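Long-range contact in hypothetical protein TT1466 (Thermus thermophilus, PDB 1IUK), which probably binds coenzyme A through a Rossmann-like domain, although its cellular function is unknown: residues Val98-Gly103 / Val120-Cys125. Residues are numbered along the deposited sequence; the frame is centred on the assembly and turned at random.
Sequences VWLQSG and VVADRC
The W99 indole carries V121 on one face: CG1 of V121 sits 3.6 Å from the centroid of the W99 six-membered ring, only 8° off the normal, a CH-pi contact made nearly straight over the ring. At the pyrrole edge, W99 NE1 donates at 2.8 Å to R124 O, which is tilted somewhat from the ring plane. That bond is bent, 145° at the hydrogen, and the donor stands above the R124 carbonyl plane. With CG anti to the backbone N (chi1 -169°), the indole runs alongside V121, and CB of R124 meets CZ2 of W99 at 3.8 Å. L126 and E129 of helix 126-134 also touch the W99 side chain. With only an alanine here, V121 would probably lose its aromatic cover and R124 O the indole N-H. Strands 98-100 and 120-122 are the last two of the parallel Rossmann-type sheet, joined through helix 107-115 as a beta-alpha-beta crossover, with 120-122 at the sheet's edge. V121 N gives a hydrogen bond to V98 O, and V121 O takes one from L100 N, both at 2.8 Å. On the other face from W99 and V121, L100 CD1 packs against A122 CB at 3.9 Å, where E110 of helix 107-115 touches both residues. Toward the C-terminal ends the two segments stay linked: R124 N makes a weak hydrogen bond to L100 O, and D123 OD2 receives G103 N at 2.7 Å from above its carboxylate plane. Q101, bent at chi2, brings OE1 to 3.6 Å from C125 CA, at the N-cap of helix 126-134, while its NE2 hydrogen-bonds D75 OD1.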
loop_
_atom_site.group_PDB
_atom_site.type_symbol
_atom_site.label_atom_id
_atom_site.label_comp_id
_atom_site.label_asym_id
_atom_site.label_seq_id
_atom_site.Cartn_x
_atom_site.Cartn_y
_atom_site.Cartn_z
ATOM N N VAL A 98 2.351 1.067 -6.719
ATOM C CA VAL A 98 1.375 1.775 -5.891
ATOM C C VAL A 98 0.018 1.127 -6.110
ATOM O O VAL A 98 -0.452 0.985 -7.237
ATOM C CB VAL A 98 1.297 3.283 -6.229
ATOM C CG1 VAL A 98 0.088 3.921 -5.544
ATOM C CG2 VAL A 98 2.571 3.959 -5.756
ATOM N N TRP A 99 -0.598 0.727 -5.005
ATOM C CA TRP A 99 -1.887 0.041 -5.030
ATOM C C TRP A 99 -2.961 0.883 -4.349
ATOM O O TRP A 99 -2.941 1.034 -3.126
ATOM C CB TRP A 99 -1.746 -1.299 -4.285
ATOM C CG TRP A 99 -2.911 -2.244 -4.431
ATOM C CD1 TRP A 99 -4.149 -2.127 -3.853
ATOM C CD2 TRP A 99 -2.953 -3.428 -5.237
ATOM N NE1 TRP A 99 -4.957 -3.162 -4.256
ATOM C CE2 TRP A 99 -4.250 -3.976 -5.106
ATOM C CE3 TRP A 99 -2.019 -4.081 -6.061
ATOM C CZ2 TRP A 99 -4.639 -5.148 -5.772
ATOM C CZ3 TRP A 99 -2.409 -5.248 -6.724
ATOM C CH2 TRP A 99 -3.710 -5.766 -6.574
ATOM N N LEU A 100 -3.885 1.435 -5.127
ATOM C CA LEU A 100 -4.957 2.230 -4.536
ATOM C C LEU A 100 -6.097 1.283 -4.171
ATOM O O LEU A 100 -6.647 0.592 -5.040
ATOM C CB LEU A 100 -5.458 3.280 -5.525
ATOM C CG LEU A 100 -4.393 4.252 -6.046
ATOM C CD1 LEU A 100 -5.079 5.312 -6.918
ATOM C CD2 LEU A 100 -3.627 4.889 -4.871
ATOM N N GLN A 101 -6.447 1.254 -2.889
ATOM C CA GLN A 101 -7.507 0.371 -2.416
ATOM C C GLN A 101 -8.899 0.704 -2.969
ATOM O O GLN A 101 -9.090 1.707 -3.651
ATOM C CB GLN A 101 -7.505 0.359 -0.889
ATOM C CG GLN A 101 -6.366 -0.477 -0.312
ATOM C CD GLN A 101 -6.629 -1.977 -0.438
ATOM O OE1 GLN A 101 -7.737 -2.450 -0.164
ATOM N NE2 GLN A 101 -5.615 -2.726 -0.850
ATOM N N SER A 102 -9.864 -0.167 -2.684
ATOM C CA SER A 102 -11.241 -0.002 -3.150
ATOM C C SER A 102 -11.844 1.388 -2.937
ATOM O O SER A 102 -11.707 1.987 -1.868
ATOM C CB SER A 102 -12.133 -1.046 -2.474
ATOM O OG SER A 102 -11.697 -2.357 -2.799
ATOM N N GLY A 103 -12.519 1.888 -3.967
ATOM C CA GLY A 103 -13.148 3.197 -3.888
ATOM C C GLY A 103 -12.187 4.375 -3.954
ATOM O O GLY A 103 -12.556 5.502 -3.616
ATOM N N VAL A 120 1.007 1.396 -11.217
ATOM C CA VAL A 120 -0.136 1.640 -10.364
ATOM C C VAL A 120 -1.256 0.640 -10.628
ATOM O O VAL A 120 -1.547 0.309 -11.777
ATOM C CB VAL A 120 -0.712 3.059 -10.598
ATOM C CG1 VAL A 120 -1.997 3.253 -9.805
ATOM C CG2 VAL A 120 0.312 4.099 -10.195
ATOM N N VAL A 121 -1.859 0.143 -9.551
ATOM C CA VAL A 121 -3.025 -0.735 -9.650
ATOM C C VAL A 121 -4.041 0.078 -8.847
ATOM O O VAL A 121 -3.750 0.504 -7.728
ATOM C CB VAL A 121 -2.791 -2.114 -8.997
ATOM C CG1 VAL A 121 -4.102 -2.887 -8.968
ATOM C CG2 VAL A 121 -1.740 -2.891 -9.781
ATOM N N ALA A 122 -5.212 0.336 -9.417
ATOM C CA ALA A 122 -6.187 1.162 -8.708
ATOM C C ALA A 122 -7.577 0.564 -8.544
ATOM O O ALA A 122 -8.042 -0.215 -9.379
ATOM C CB ALA A 122 -6.293 2.538 -9.394
ATOM N N ASP A 123 -8.234 0.963 -7.457
ATOM C CA ASP A 123 -9.580 0.504 -7.128
ATOM C C ASP A 123 -9.727 -1.034 -7.081
ATOM O O ASP A 123 -10.594 -1.619 -7.742
ATOM C CB ASP A 123 -10.592 1.114 -8.110
ATOM C CG ASP A 123 -11.972 1.293 -7.490
ATOM O OD1 ASP A 123 -12.825 1.965 -8.110
ATOM O OD2 ASP A 123 -12.207 0.761 -6.383
ATOM N N ARG A 124 -8.864 -1.672 -6.297
ATOM C CA ARG A 124 -8.889 -3.121 -6.111
ATOM C C ARG A 124 -8.483 -3.388 -4.669
ATOM O O ARG A 124 -7.727 -2.622 -4.083
ATOM C CB ARG A 124 -7.908 -3.814 -7.059
ATOM C CG ARG A 124 -8.409 -3.944 -8.481
ATOM C CD ARG A 124 -7.855 -5.194 -9.147
ATOM N NE ARG A 124 -6.624 -4.939 -9.899
ATOM C CZ ARG A 124 -6.081 -5.783 -10.781
ATOM N NH1 ARG A 124 -6.654 -6.957 -11.037
ATOM N NH2 ARG A 124 -4.963 -5.452 -11.418
ATOM N N CYS A 125 -9.010 -4.458 -4.086
ATOM C CA CYS A 125 -8.655 -4.812 -2.723
ATOM C C CYS A 125 -7.486 -5.782 -2.822
ATOM O O CYS A 125 -7.628 -6.870 -3.379
ATOM C CB CYS A 125 -9.830 -5.486 -2.005
ATOM S SG CYS A 125 -9.481 -5.861 -0.269
#